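Local structure of minor fimbrium subunit Mfa5 (Porphyromonas gingivalis ATCC 33277, 6TO1) at residues T209-R217 and A343-A351. The protein serves as an accessory subunit of the minor fimbriae, pili that mediate biofilm formation and adhesion to host cells and other oral bacteria. Residues are numbered along the deposited sequence; the frame is centred on the assembly and turned at random.
Sequences TQGGLKMAR and AAINEAQFA
Thr209 sets its CG2 methyl against Ala344 CB (3.7 Å), while its hydroxyl turns to Tyr177. Gln210, whose CA lies only 4.2 Å from that of Ala344, runs extended across the Glu347 side chain at about a right angle; its NE2 gives Glu347 OE1 a nearly straight bond (2.9 Å, 174°) on the anti side, and its OE1 takes the backbone N-H of Tyr242. Leu213 fills the apolar flank, CD1 between Ala344 and Ala348 and CB on Glu347 CG. Lys214 crosses Glu347 obliquely, its CD 3.5 Å from Glu347 OE2, and its ammonium makes a cation-pi contact with Tyr309. Arg217, bent at chi3 (-60°), turns its guanidinium side-on to Glu347: in the conformer described, NE and NH1 both donate to Glu347 OE2 at 2.8 Å, a salt bridge of two bent hydrogen bonds from one face of the carboxylate. Phe350 CB covers a guanidinium face, and NH1 also forms a salt bridge with Glu304. Glu347 is thus a knob among Gln210, Leu213, Lys214 and Arg217, its buried carboxylate further bonded by Tyr309. Segments 209-217 and 343-351 run nearly parallel (12°), their axes approaching to 8.3 Å, over strand 227-234, as neighbouring helices on one face of the central sheet of a von Willebrand factor A domain.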
# COMPACT_ATOMS: atom_id res chain seq x y z
N THR A 209 7.32 38.54 12.46
CA THR A 209 7.45 37.12 12.12
C THR A 209 6.70 36.25 13.12
O THR A 209 6.04 35.28 12.74
CB THR A 209 8.94 36.78 12.03
OG1 THR A 209 9.55 37.65 11.06
CG2 THR A 209 9.18 35.32 11.61
N GLN A 210 6.76 36.60 14.40
CA GLN A 210 5.96 35.87 15.38
C GLN A 210 4.49 35.88 14.97
O GLN A 210 3.81 34.86 15.04
CB GLN A 210 6.14 36.48 16.76
CG GLN A 210 5.13 35.95 17.74
CD GLN A 210 5.34 36.41 19.16
OE1 GLN A 210 5.75 37.56 19.41
NE2 GLN A 210 5.07 35.51 20.11
N GLY A 211 4.00 37.04 14.52
CA GLY A 211 2.59 37.13 14.15
C GLY A 211 2.24 36.27 12.95
O GLY A 211 1.18 35.62 12.91
N GLY A 212 3.12 36.24 11.94
CA GLY A 212 2.92 35.33 10.83
C GLY A 212 2.87 33.89 11.28
O GLY A 212 1.99 33.13 10.87
N LEU A 213 3.78 33.50 12.18
CA LEU A 213 3.78 32.13 12.66
C LEU A 213 2.56 31.82 13.53
O LEU A 213 2.02 30.71 13.48
CB LEU A 213 5.07 31.86 13.43
CG LEU A 213 6.33 31.84 12.60
CD1 LEU A 213 7.57 31.82 13.46
CD2 LEU A 213 6.34 30.63 11.63
N LYS A 214 2.12 32.79 14.35
CA LYS A 214 0.93 32.59 15.16
C LYS A 214 -0.30 32.37 14.28
O LYS A 214 -1.11 31.48 14.55
CB LYS A 214 0.72 33.78 16.10
CG LYS A 214 -0.62 33.77 16.83
CD LYS A 214 -0.78 32.58 17.76
CE LYS A 214 -2.16 32.60 18.45
NZ LYS A 214 -2.30 31.52 19.48
N MET A 215 -0.46 33.16 13.22
CA MET A 215 -1.59 32.93 12.32
C MET A 215 -1.51 31.55 11.67
O MET A 215 -2.53 30.86 11.51
CB MET A 215 -1.65 34.03 11.27
CG MET A 215 -2.87 33.86 10.39
SD MET A 215 -3.06 35.22 9.26
CE MET A 215 -3.92 36.37 10.34
N ALA A 216 -0.31 31.13 11.27
CA ALA A 216 -0.11 29.79 10.75
C ALA A 216 -0.52 28.72 11.77
O ALA A 216 -1.14 27.71 11.41
CB ALA A 216 1.35 29.61 10.34
N ARG A 217 -0.19 28.93 13.05
CA ARG A 217 -0.61 27.97 14.07
C ARG A 217 -2.13 27.97 14.22
O ARG A 217 -2.74 26.90 14.40
CB ARG A 217 0.05 28.28 15.42
CG ARG A 217 1.53 28.14 15.42
CD ARG A 217 2.07 27.94 16.83
NE ARG A 217 1.76 29.02 17.75
CZ ARG A 217 1.04 28.89 18.86
NH1 ARG A 217 0.87 29.93 19.66
NH2 ARG A 217 0.48 27.73 19.18
N ALA A 343 11.61 36.03 19.75
CA ALA A 343 10.18 35.78 19.91
C ALA A 343 9.63 34.88 18.80
O ALA A 343 8.74 34.06 19.04
CB ALA A 343 9.41 37.10 19.95
N ALA A 344 10.13 35.05 17.58
CA ALA A 344 9.69 34.20 16.48
C ALA A 344 10.18 32.77 16.64
O ALA A 344 9.45 31.82 16.33
CB ALA A 344 10.17 34.78 15.16
N ILE A 345 11.43 32.58 17.08
CA ILE A 345 11.88 31.23 17.40
C ILE A 345 10.97 30.62 18.47
O ILE A 345 10.59 29.44 18.40
CB ILE A 345 13.36 31.23 17.85
CG1 ILE A 345 14.27 31.77 16.74
CG2 ILE A 345 13.72 29.83 18.30
CD1 ILE A 345 15.65 32.16 17.22
N ASN A 346 10.59 31.43 19.48
CA ASN A 346 9.72 31.00 20.57
C ASN A 346 8.37 30.54 20.04
O ASN A 346 7.85 29.49 20.44
CB ASN A 346 9.57 32.19 21.54
CG ASN A 346 9.29 31.80 22.98
OD1 ASN A 346 9.63 32.55 23.90
ND2 ASN A 346 8.61 30.70 23.18
N GLU A 347 7.80 31.32 19.12
CA GLU A 347 6.51 31.00 18.53
C GLU A 347 6.59 29.73 17.70
O GLU A 347 5.69 28.89 17.74
CB GLU A 347 6.05 32.17 17.68
CG GLU A 347 4.63 32.06 17.20
CD GLU A 347 3.63 32.23 18.32
OE1 GLU A 347 3.95 32.92 19.31
OE2 GLU A 347 2.52 31.67 18.21
N ALA A 348 7.69 29.56 16.96
CA ALA A 348 7.87 28.33 16.22
C ALA A 348 7.96 27.14 17.16
O ALA A 348 7.54 26.04 16.79
CB ALA A 348 9.11 28.41 15.34
N GLN A 349 8.50 27.32 18.36
CA GLN A 349 8.60 26.20 19.30
C GLN A 349 7.21 25.67 19.66
O GLN A 349 7.03 24.45 19.82
CB GLN A 349 9.35 26.60 20.57
CG GLN A 349 9.67 25.41 21.47
CD GLN A 349 10.55 24.37 20.77
OE1 GLN A 349 11.61 24.68 20.25
NE2 GLN A 349 10.10 23.13 20.76
N PHE A 350 6.23 26.56 19.81
CA PHE A 350 4.87 26.11 20.10
C PHE A 350 4.35 25.27 18.95
O PHE A 350 3.68 24.25 19.17
CB PHE A 350 3.93 27.29 20.37
CG PHE A 350 4.44 28.28 21.40
CD1 PHE A 350 5.12 27.83 22.53
CD2 PHE A 350 4.27 29.63 21.22
CE1 PHE A 350 5.61 28.72 23.47
CE2 PHE A 350 4.76 30.51 22.14
CZ PHE A 350 5.43 30.07 23.26
N ALA A 351 4.66 25.67 17.71
CA ALA A 351 4.25 24.89 16.54
C ALA A 351 4.94 23.52 16.53
O ALA A 351 4.31 22.50 16.24
CB ALA A 351 4.59 25.64 15.26